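Local coordinates for conjugal transfer protein TRWB (PDB 1E9R) that probably couples ATP hydrolysis to the pumping of single-stranded DNA out of the donor cell during bacterial conjugation, working as a ring-shaped hexamer, at residues L73-V87 and P277-A289. Sequence-based numbering, arbitrary orientation.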
ATOM      1  N   LEU B  73      12.719 -36.576 -14.493  1.00 39.63           N
ATOM      2  CA  LEU B  73      12.990 -36.801 -13.086  1.00 38.34           C
ATOM      3  C   LEU B  73      12.160 -37.961 -12.536  1.00 39.36           C
ATOM      4  O   LEU B  73      12.672 -38.819 -11.819  1.00 37.84           O
ATOM      5  CB  LEU B  73      12.683 -35.532 -12.296  1.00 39.60           C
ATOM      6  CG  LEU B  73      13.819 -34.974 -11.451  1.00 39.76           C
ATOM      7  CD1 LEU B  73      13.366 -33.693 -10.821  1.00 40.71           C
ATOM      8  CD2 LEU B  73      14.228 -35.970 -10.395  1.00 42.81           C
ATOM      9  N   ALA B  74      10.872 -37.978 -12.868  1.00 39.48           N
ATOM     10  CA  ALA B  74       9.967 -39.030 -12.403  1.00 41.73           C
ATOM     11  C   ALA B  74      10.404 -40.393 -12.944  1.00 42.01           C
ATOM     12  O   ALA B  74      10.440 -41.391 -12.212  1.00 41.04           O
ATOM     13  CB  ALA B  74       8.540 -38.719 -12.849  1.00 41.08           C
ATOM     14  N   TYR B  75      10.727 -40.416 -14.234  1.00 42.43           N
ATOM     15  CA  TYR B  75      11.181 -41.623 -14.903  1.00 45.37           C
ATOM     16  C   TYR B  75      12.412 -42.220 -14.221  1.00 44.57           C
ATOM     17  O   TYR B  75      12.407 -43.375 -13.804  1.00 46.01           O
ATOM     18  CB  TYR B  75      11.507 -41.303 -16.356  1.00 47.78           C
ATOM     19  CG  TYR B  75      12.161 -42.443 -17.097  1.00 52.71           C
ATOM     20  CD1 TYR B  75      11.588 -43.720 -17.104  1.00 53.74           C
ATOM     21  CD2 TYR B  75      13.341 -42.243 -17.811  1.00 53.42           C
ATOM     22  CE1 TYR B  75      12.177 -44.769 -17.805  1.00 55.53           C
ATOM     23  CE2 TYR B  75      13.939 -43.284 -18.520  1.00 55.23           C
ATOM     24  CZ  TYR B  75      13.355 -44.542 -18.513  1.00 57.62           C
ATOM     25  OH  TYR B  75      13.953 -45.570 -19.214  1.00 58.38           O
ATOM     26  N   THR B  76      13.471 -41.428 -14.108  1.00 42.43           N
ATOM     27  CA  THR B  76      14.694 -41.898 -13.481  1.00 42.05           C
ATOM     28  C   THR B  76      14.462 -42.341 -12.033  1.00 42.21           C
ATOM     29  O   THR B  76      15.187 -43.185 -11.504  1.00 40.97           O
ATOM     30  CB  THR B  76      15.792 -40.806 -13.540  1.00 41.84           C
ATOM     31  OG1 THR B  76      15.365 -39.633 -12.839  1.00 42.72           O
ATOM     32  CG2 THR B  76      16.069 -40.437 -14.969  1.00 38.21           C
ATOM     33  N   GLY B  77      13.443 -41.768 -11.399  1.00 43.13           N
ATOM     34  CA  GLY B  77      13.126 -42.126 -10.030  1.00 41.04           C
ATOM     35  C   GLY B  77      12.417 -43.462 -10.006  1.00 41.98           C
ATOM     36  O   GLY B  77      12.542 -44.230  -9.055  1.00 42.05           O
ATOM     37  N   LEU B  78      11.656 -43.739 -11.059  1.00 41.43           N
ATOM     38  CA  LEU B  78      10.937 -45.004 -11.166  1.00 42.66           C
ATOM     39  C   LEU B  78      11.931 -46.108 -11.479  1.00 42.54           C
ATOM     40  O   LEU B  78      11.780 -47.236 -11.025  1.00 40.68           O
ATOM     41  CB  LEU B  78       9.894 -44.932 -12.270  1.00 43.44           C
ATOM     42  CG  LEU B  78       8.699 -44.038 -11.969  1.00 43.78           C
ATOM     43  CD1 LEU B  78       7.949 -43.745 -13.257  1.00 44.42           C
ATOM     44  CD2 LEU B  78       7.811 -44.716 -10.934  1.00 41.86           C
ATOM     45  N   LEU B  79      12.946 -45.780 -12.268  1.00 41.34           N
ATOM     46  CA  LEU B  79      13.965 -46.762 -12.598  1.00 43.30           C
ATOM     47  C   LEU B  79      14.670 -47.199 -11.320  1.00 42.52           C
ATOM     48  O   LEU B  79      15.134 -48.325 -11.215  1.00 43.42           O
ATOM     49  CB  LEU B  79      14.994 -46.172 -13.556  1.00 41.04           C
ATOM     50  CG  LEU B  79      14.491 -45.839 -14.953  1.00 42.81           C
ATOM     51  CD1 LEU B  79      15.650 -45.329 -15.758  1.00 41.75           C
ATOM     52  CD2 LEU B  79      13.882 -47.065 -15.616  1.00 39.63           C
ATOM     53  N   ARG B  80      14.750 -46.293 -10.353  1.00 42.69           N
ATOM     54  CA  ARG B  80      15.400 -46.580  -9.082  1.00 41.62           C
ATOM     55  C   ARG B  80      14.425 -47.269  -8.120  1.00 41.93           C
ATOM     56  O   ARG B  80      14.804 -47.696  -7.029  1.00 41.43           O
ATOM     57  CB  ARG B  80      15.937 -45.277  -8.479  1.00 40.36           C
ATOM     58  CG  ARG B  80      16.870 -45.474  -7.302  1.00 40.63           C
ATOM     59  CD  ARG B  80      17.484 -44.159  -6.848  1.00 41.07           C
ATOM     60  NE  ARG B  80      16.496 -43.264  -6.257  1.00 42.09           N
ATOM     61  CZ  ARG B  80      16.770 -42.049  -5.796  1.00 41.38           C
ATOM     62  NH1 ARG B  80      18.006 -41.587  -5.861  1.00 41.58           N
ATOM     63  NH2 ARG B  80      15.813 -41.301  -5.271  1.00 41.05           N
ATOM     64  N   GLY B  81      13.166 -47.369  -8.537  1.00 43.41           N
ATOM     65  CA  GLY B  81      12.150 -48.024  -7.728  1.00 43.92           C
ATOM     66  C   GLY B  81      11.513 -47.177  -6.647  1.00 44.46           C
ATOM     67  O   GLY B  81      10.956 -47.706  -5.688  1.00 44.14           O
ATOM     68  N   ASP B  82      11.581 -45.859  -6.791  1.00 43.90           N
ATOM     69  CA  ASP B  82      11.011 -44.950  -5.801  1.00 43.54           C
ATOM     70  C   ASP B  82       9.493 -44.843  -5.931  1.00 42.26           C
ATOM     71  O   ASP B  82       8.946 -44.976  -7.027  1.00 39.65           O
ATOM     72  CB  ASP B  82      11.622 -43.553  -5.978  1.00 43.82           C
ATOM     73  CG  ASP B  82      13.062 -43.478  -5.513  1.00 47.00           C
ATOM     74  OD1 ASP B  82      13.829 -44.434  -5.749  1.00 47.69           O
ATOM     75  OD2 ASP B  82      13.434 -42.452  -4.915  1.00 47.08           O
ATOM     76  N   ARG B  83       8.815 -44.620  -4.808  1.00 42.08           N
ATOM     77  CA  ARG B  83       7.364 -44.435  -4.831  1.00 42.90           C
ATOM     78  C   ARG B  83       7.103 -42.941  -5.027  1.00 42.74           C
ATOM     79  O   ARG B  83       7.878 -42.102  -4.557  1.00 42.19           O
ATOM     80  CB  ARG B  83       6.715 -44.875  -3.514  1.00 42.03           C
ATOM     81  CG  ARG B  83       6.611 -46.370  -3.309  1.00 44.76           C
ATOM     82  CD  ARG B  83       5.771 -46.683  -2.073  1.00 44.17           C
ATOM     83  NE  ARG B  83       4.334 -46.552  -2.309  1.00 42.38           N
ATOM     84  CZ  ARG B  83       3.428 -46.482  -1.337  1.00 43.37           C
ATOM     85  NH1 ARG B  83       3.815 -46.517  -0.067  1.00 41.71           N
ATOM     86  NH2 ARG B  83       2.133 -46.401  -1.626  1.00 42.98           N
ATOM     87  N   MET B  84       6.017 -42.603  -5.712  1.00 42.05           N
ATOM     88  CA  MET B  84       5.700 -41.202  -5.943  1.00 40.57           C
ATOM     89  C   MET B  84       4.226 -40.903  -6.212  1.00 40.27           C
ATOM     90  O   MET B  84       3.462 -41.766  -6.642  1.00 38.76           O
ATOM     91  CB  MET B  84       6.554 -40.674  -7.096  1.00 41.79           C
ATOM     92  CG  MET B  84       6.517 -41.543  -8.332  1.00 41.22           C
ATOM     93  SD  MET B  84       7.975 -41.305  -9.364  1.00 45.02           S
ATOM     94  CE  MET B  84       7.236 -40.756 -10.788  1.00 41.92           C
ATOM     95  N   VAL B  85       3.837 -39.666  -5.912  1.00 38.17           N
ATOM     96  CA  VAL B  85       2.482 -39.180  -6.150  1.00 35.09           C
ATOM     97  C   VAL B  85       2.684 -38.121  -7.222  1.00 34.44           C
ATOM     98  O   VAL B  85       3.554 -37.265  -7.090  1.00 34.25           O
ATOM     99  CB  VAL B  85       1.874 -38.521  -4.904  1.00 33.59           C
ATOM    100  CG1 VAL B  85       0.526 -37.937  -5.245  1.00 30.78           C
ATOM    101  CG2 VAL B  85       1.739 -39.536  -3.795  1.00 34.17           C
ATOM    102  N   ILE B  86       1.896 -38.182  -8.288  1.00 33.05           N
ATOM    103  CA  ILE B  86       2.044 -37.231  -9.380  1.00 33.83           C
ATOM    104  C   ILE B  86       0.757 -36.480  -9.711  1.00 33.96           C
ATOM    105  O   ILE B  86      -0.288 -37.092  -9.962  1.00 35.76           O
ATOM    106  CB  ILE B  86       2.516 -37.953 -10.663  1.00 34.16           C
ATOM    107  CG1 ILE B  86       3.819 -38.701 -10.386  1.00 35.71           C
ATOM    108  CG2 ILE B  86       2.701 -36.961 -11.790  1.00 33.02           C
ATOM    109  CD1 ILE B  86       4.279 -39.590 -11.538  1.00 34.64           C
ATOM    110  N   VAL B  87       0.838 -35.150  -9.685  1.00 33.96           N
ATOM    111  CA  VAL B  87      -0.293 -34.303 -10.045  1.00 32.49           C
ATOM    112  C   VAL B  87      -0.118 -34.329 -11.557  1.00 33.83           C
ATOM    113  O   VAL B  87       0.724 -33.625 -12.132  1.00 31.82           O
ATOM    114  CB  VAL B  87      -0.134 -32.889  -9.455  1.00 31.70           C
ATOM    115  CG1 VAL B  87      -1.259 -31.992  -9.924  1.00 28.06           C
ATOM    116  CG2 VAL B  87      -0.143 -32.978  -7.936  1.00 27.12           C
ATOM    117  N   PRO B 277      13.532 -44.963   8.060  1.00 71.81           N
ATOM    118  CA  PRO B 277      14.744 -44.373   7.487  1.00 71.30           C
ATOM    119  C   PRO B 277      14.978 -44.631   5.986  1.00 70.08           C
ATOM    120  O   PRO B 277      15.616 -43.817   5.309  1.00 70.07           O
ATOM    121  CB  PRO B 277      15.854 -44.964   8.362  1.00 71.64           C
ATOM    122  CG  PRO B 277      15.191 -45.098   9.697  1.00 70.98           C
ATOM    123  CD  PRO B 277      13.849 -45.685   9.309  1.00 72.05           C
ATOM    124  N   LYS B 278      14.453 -45.738   5.460  1.00 68.43           N
ATOM    125  CA  LYS B 278      14.667 -46.071   4.050  1.00 66.19           C
ATOM    126  C   LYS B 278      13.568 -45.610   3.090  1.00 63.61           C
ATOM    127  O   LYS B 278      13.701 -45.762   1.872  1.00 62.72           O
ATOM    128  CB  LYS B 278      14.858 -47.585   3.888  1.00 68.26           C
ATOM    129  CG  LYS B 278      15.847 -48.234   4.858  1.00 71.19           C
ATOM    130  CD  LYS B 278      16.527 -49.452   4.229  1.00 72.82           C
ATOM    131  CE  LYS B 278      15.549 -50.328   3.450  1.00 74.57           C
ATOM    132  NZ  LYS B 278      16.240 -51.408   2.686  1.00 74.71           N
ATOM    133  N   ARG B 279      12.491 -45.045   3.629  1.00 60.31           N
ATOM    134  CA  ARG B 279      11.376 -44.587   2.804  1.00 56.36           C
ATOM    135  C   ARG B 279      11.705 -43.383   1.921  1.00 54.79           C
ATOM    136  O   ARG B 279      12.274 -42.393   2.384  1.00 52.71           O
ATOM    137  CB  ARG B 279      10.184 -44.239   3.692  1.00 55.47           C
ATOM    138  CG  ARG B 279       8.925 -43.916   2.917  1.00 55.02           C
ATOM    139  CD  ARG B 279       7.870 -43.232   3.787  1.00 55.08           C
ATOM    140  NE  ARG B 279       7.290 -44.092   4.818  1.00 52.41           N
ATOM    141  CZ  ARG B 279       7.506 -43.954   6.126  1.00 52.61           C
ATOM    142  NH1 ARG B 279       8.296 -42.989   6.583  1.00 52.65           N
ATOM    143  NH2 ARG B 279       6.923 -44.779   6.983  1.00 51.81           N
ATOM    144  N   ARG B 280      11.348 -43.484   0.643  1.00 53.18           N
ATOM    145  CA  ARG B 280      11.558 -42.402  -0.322  1.00 50.92           C
ATOM    146  C   ARG B 280      10.250 -42.186  -1.083  1.00 49.31           C
ATOM    147  O   ARG B 280       9.819 -43.060  -1.847  1.00 48.85           O
ATOM    148  CB  ARG B 280      12.655 -42.748  -1.332  1.00 52.33           C
ATOM    149  CG  ARG B 280      14.070 -42.782  -0.798  1.00 54.42           C
ATOM    150  CD  ARG B 280      15.027 -42.464  -1.938  1.00 57.24           C
ATOM    151  NE  ARG B 280      15.811 -43.590  -2.453  1.00 62.45           N
ATOM    152  CZ  ARG B 280      15.338 -44.799  -2.760  1.00 64.68           C
ATOM    153  NH1 ARG B 280      14.063 -45.103  -2.579  1.00 67.42           N
ATOM    154  NH2 ARG B 280      16.160 -45.725  -3.231  1.00 65.22           N
ATOM    155  N   LEU B 281       9.624 -41.027  -0.876  1.00 45.91           N
ATOM    156  CA  LEU B 281       8.363 -40.711  -1.538  1.00 42.34           C
ATOM    157  C   LEU B 281       8.410 -39.366  -2.265  1.00 40.85           C
ATOM    158  O   LEU B 281       8.672 -38.327  -1.658  1.00 42.56           O
ATOM    159  CB  LEU B 281       7.228 -40.688  -0.512  1.00 42.65           C
ATOM    160  CG  LEU B 281       5.766 -40.916  -0.949  1.00 45.33           C
ATOM    161  CD1 LEU B 281       4.889 -39.857  -0.300  1.00 45.52           C
ATOM    162  CD2 LEU B 281       5.612 -40.853  -2.455  1.00 46.40           C
ATOM    163  N   TRP B 282       8.145 -39.390  -3.567  1.00 37.01           N
ATOM    164  CA  TRP B 282       8.157 -38.169  -4.362  1.00 36.69           C
ATOM    165  C   TRP B 282       6.767 -37.568  -4.511  1.00 36.00           C
ATOM    166  O   TRP B 282       5.765 -38.281  -4.514  1.00 35.83           O
ATOM    167  CB  TRP B 282       8.722 -38.427  -5.770  1.00 35.04           C
ATOM    168  CG  TRP B 282      10.159 -38.822  -5.789  1.00 36.22           C
ATOM    169  CD1 TRP B 282      10.674 -40.057  -5.523  1.00 33.03           C
ATOM    170  CD2 TRP B 282      11.285 -37.965  -6.049  1.00 34.68           C
ATOM    171  NE1 TRP B 282      12.046 -40.024  -5.600  1.00 36.14           N
ATOM    172  CE2 TRP B 282      12.447 -38.754  -5.920  1.00 35.28           C
ATOM    173  CE3 TRP B 282      11.418 -36.607  -6.375  1.00 34.77           C
ATOM    174  CZ2 TRP B 282      13.731 -38.232  -6.105  1.00 33.67           C
ATOM    175  CZ3 TRP B 282      12.698 -36.088  -6.559  1.00 34.41           C
ATOM    176  CH2 TRP B 282      13.836 -36.902  -6.423  1.00 36.09           C
ATOM    177  N   LEU B 283       6.724 -36.244  -4.631  1.00 33.88           N
ATOM    178  CA  LEU B 283       5.485 -35.518  -4.837  1.00 32.02           C
ATOM    179  C   LEU B 283       5.773 -34.588  -6.002  1.00 31.89           C
ATOM    180  O   LEU B 283       6.542 -33.639  -5.873  1.00 32.83           O
ATOM    181  CB  LEU B 283       5.105 -34.686  -3.609  1.00 33.24           C
ATOM    182  CG  LEU B 283       3.611 -34.372  -3.393  1.00 34.55           C
ATOM    183  CD1 LEU B 283       3.487 -33.035  -2.664  1.00 33.51           C
ATOM    184  CD2 LEU B 283       2.853 -34.332  -4.716  1.00 31.12           C
ATOM    185  N   PHE B 284       5.171 -34.874  -7.147  1.00 30.95           N
ATOM    186  CA  PHE B 284       5.359 -34.057  -8.334  1.00 31.56           C
ATOM    187  C   PHE B 284       4.161 -33.160  -8.543  1.00 31.13           C
ATOM    188  O   PHE B 284       3.048 -33.657  -8.717  1.00 32.84           O
ATOM    189  CB  PHE B 284       5.546 -34.952  -9.560  1.00 32.14           C
ATOM    190  CG  PHE B 284       6.906 -35.559  -9.654  1.00 32.37           C
ATOM    191  CD1 PHE B 284       7.218 -36.707  -8.932  1.00 32.28           C
ATOM    192  CD2 PHE B 284       7.897 -34.955 -10.431  1.00 33.73           C
ATOM    193  CE1 PHE B 284       8.501 -37.246  -8.978  1.00 32.08           C
ATOM    194  CE2 PHE B 284       9.185 -35.482 -10.489  1.00 33.49           C
ATOM    195  CZ  PHE B 284       9.490 -36.631  -9.761  1.00 32.46           C
ATOM    196  N   ILE B 285       4.390 -31.848  -8.520  1.00 29.73           N
ATOM    197  CA  ILE B 285       3.328 -30.862  -8.733  1.00 29.02           C
ATOM    198  C   ILE B 285       3.626 -30.124 -10.026  1.00 29.85           C
ATOM    199  O   ILE B 285       4.549 -29.320 -10.076  1.00 28.48           O
ATOM    200  CB  ILE B 285       3.280 -29.836  -7.598  1.00 28.44           C
ATOM    201  CG1 ILE B 285       3.106 -30.556  -6.261  1.00 27.21           C
ATOM    202  CG2 ILE B 285       2.151 -28.845  -7.838  1.00 27.00           C
ATOM    203  CD1 ILE B 285       3.093 -29.634  -5.068  1.00 27.37           C
ATOM    204  N   ASP B 286       2.843 -30.389 -11.069  1.00 30.69           N
ATOM    205  CA  ASP B 286       3.063 -29.757 -12.378  1.00 32.86           C
ATOM    206  C   ASP B 286       3.135 -28.235 -12.343  1.00 32.09           C
ATOM    207  O   ASP B 286       4.002 -27.636 -12.968  1.00 31.95           O
ATOM    208  CB  ASP B 286       1.968 -30.172 -13.357  1.00 34.28           C
ATOM    209  CG  ASP B 286       0.601 -29.679 -12.938  1.00 37.91           C
ATOM    210  OD1 ASP B 286       0.203 -29.921 -11.770  1.00 36.49           O
ATOM    211  OD2 ASP B 286      -0.074 -29.050 -13.780  1.00 38.21           O
ATOM    212  N   GLU B 287       2.201 -27.620 -11.626  1.00 31.85           N
ATOM    213  CA  GLU B 287       2.141 -26.170 -11.488  1.00 31.62           C
ATOM    214  C   GLU B 287       1.665 -25.867 -10.078  1.00 30.81           C
ATOM    215  O   GLU B 287       0.524 -26.136  -9.723  1.00 32.93           O
ATOM    216  CB  GLU B 287       1.177 -25.571 -12.514  1.00 30.94           C
ATOM    217  CG  GLU B 287       0.900 -24.092 -12.305  1.00 35.81           C
ATOM    218  CD  GLU B 287       2.171 -23.268 -12.165  1.00 37.80           C
ATOM    219  OE1 GLU B 287       3.000 -23.279 -13.100  1.00 41.99           O
ATOM    220  OE2 GLU B 287       2.340 -22.608 -11.117  1.00 35.28           O
ATOM    221  N   LEU B 288       2.562 -25.310  -9.282  1.00 30.80           N
ATOM    222  CA  LEU B 288       2.287 -24.982  -7.889  1.00 29.85           C
ATOM    223  C   LEU B 288       1.189 -23.920  -7.692  1.00 29.77           C
ATOM    224  O   LEU B 288       0.364 -24.035  -6.772  1.00 27.82           O
ATOM    225  CB  LEU B 288       3.595 -24.536  -7.234  1.00 29.06           C
ATOM    226  CG  LEU B 288       3.685 -24.358  -5.726  1.00 31.83           C
ATOM    227  CD1 LEU B 288       3.259 -25.604  -5.018  1.00 32.39           C
ATOM    228  CD2 LEU B 288       5.116 -24.031  -5.376  1.00 27.27           C
ATOM    229  N   ALA B 289       1.167 -22.912  -8.565  1.00 29.65           N
ATOM    230  CA  ALA B 289       0.189 -21.827  -8.477  1.00 31.99           C
ATOM    231  C   ALA B 289      -1.212 -22.124  -9.050  1.00 30.42           C
ATOM    232  O   ALA B 289      -2.081 -21.258  -9.029  1.00 31.12           O
ATOM    233  CB  ALA B 289       0.761 -20.566  -9.126  1.00 29.45           C
TER
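Ala74 lays its CB over one face of the Phe284 ring, 4.1 Å from the centroid; its small methyl lets helix and ring come close. Leu73 meets the same ring edge-on, its CB 3.9 Å from Phe284 CE2, and sends CD2 to the Trp282 benzo ring. Met84 presses CB on Trp282 CB at 3.4 Å, and its unbranched, polarisable chain carries SD obliquely beside both rings. The strands run parallel, with Val85 N donating to Trp282 O and Val85 O accepting from Phe284 N. Helix 66-79, following the probable Walker A loop, packs on the aromatic side chains of strand 281-285, a central strand of a P-loop NTPase sheet. Toward the partly exposed end, packing yields to charge. Asp82 OD2 takes the indole N-H of Trp282 NE1 at 2.9 Å, nearly straight at 165°, and accepts from Arg80 NH2 on the same face of the carboxylate. Arg80 NE holds OD1, completing a side-on grip. Arg280 lays its guanidinium flat on that of Arg80, with Asp82 OD1 over the Arg280 plane, a salt bridge by charge alone. An asparagine in place of Asp82 would probably weaken Arg80's two-pronged hold and leave the stacked arginines without their shared negative charge, although Arg80 also has Glu52.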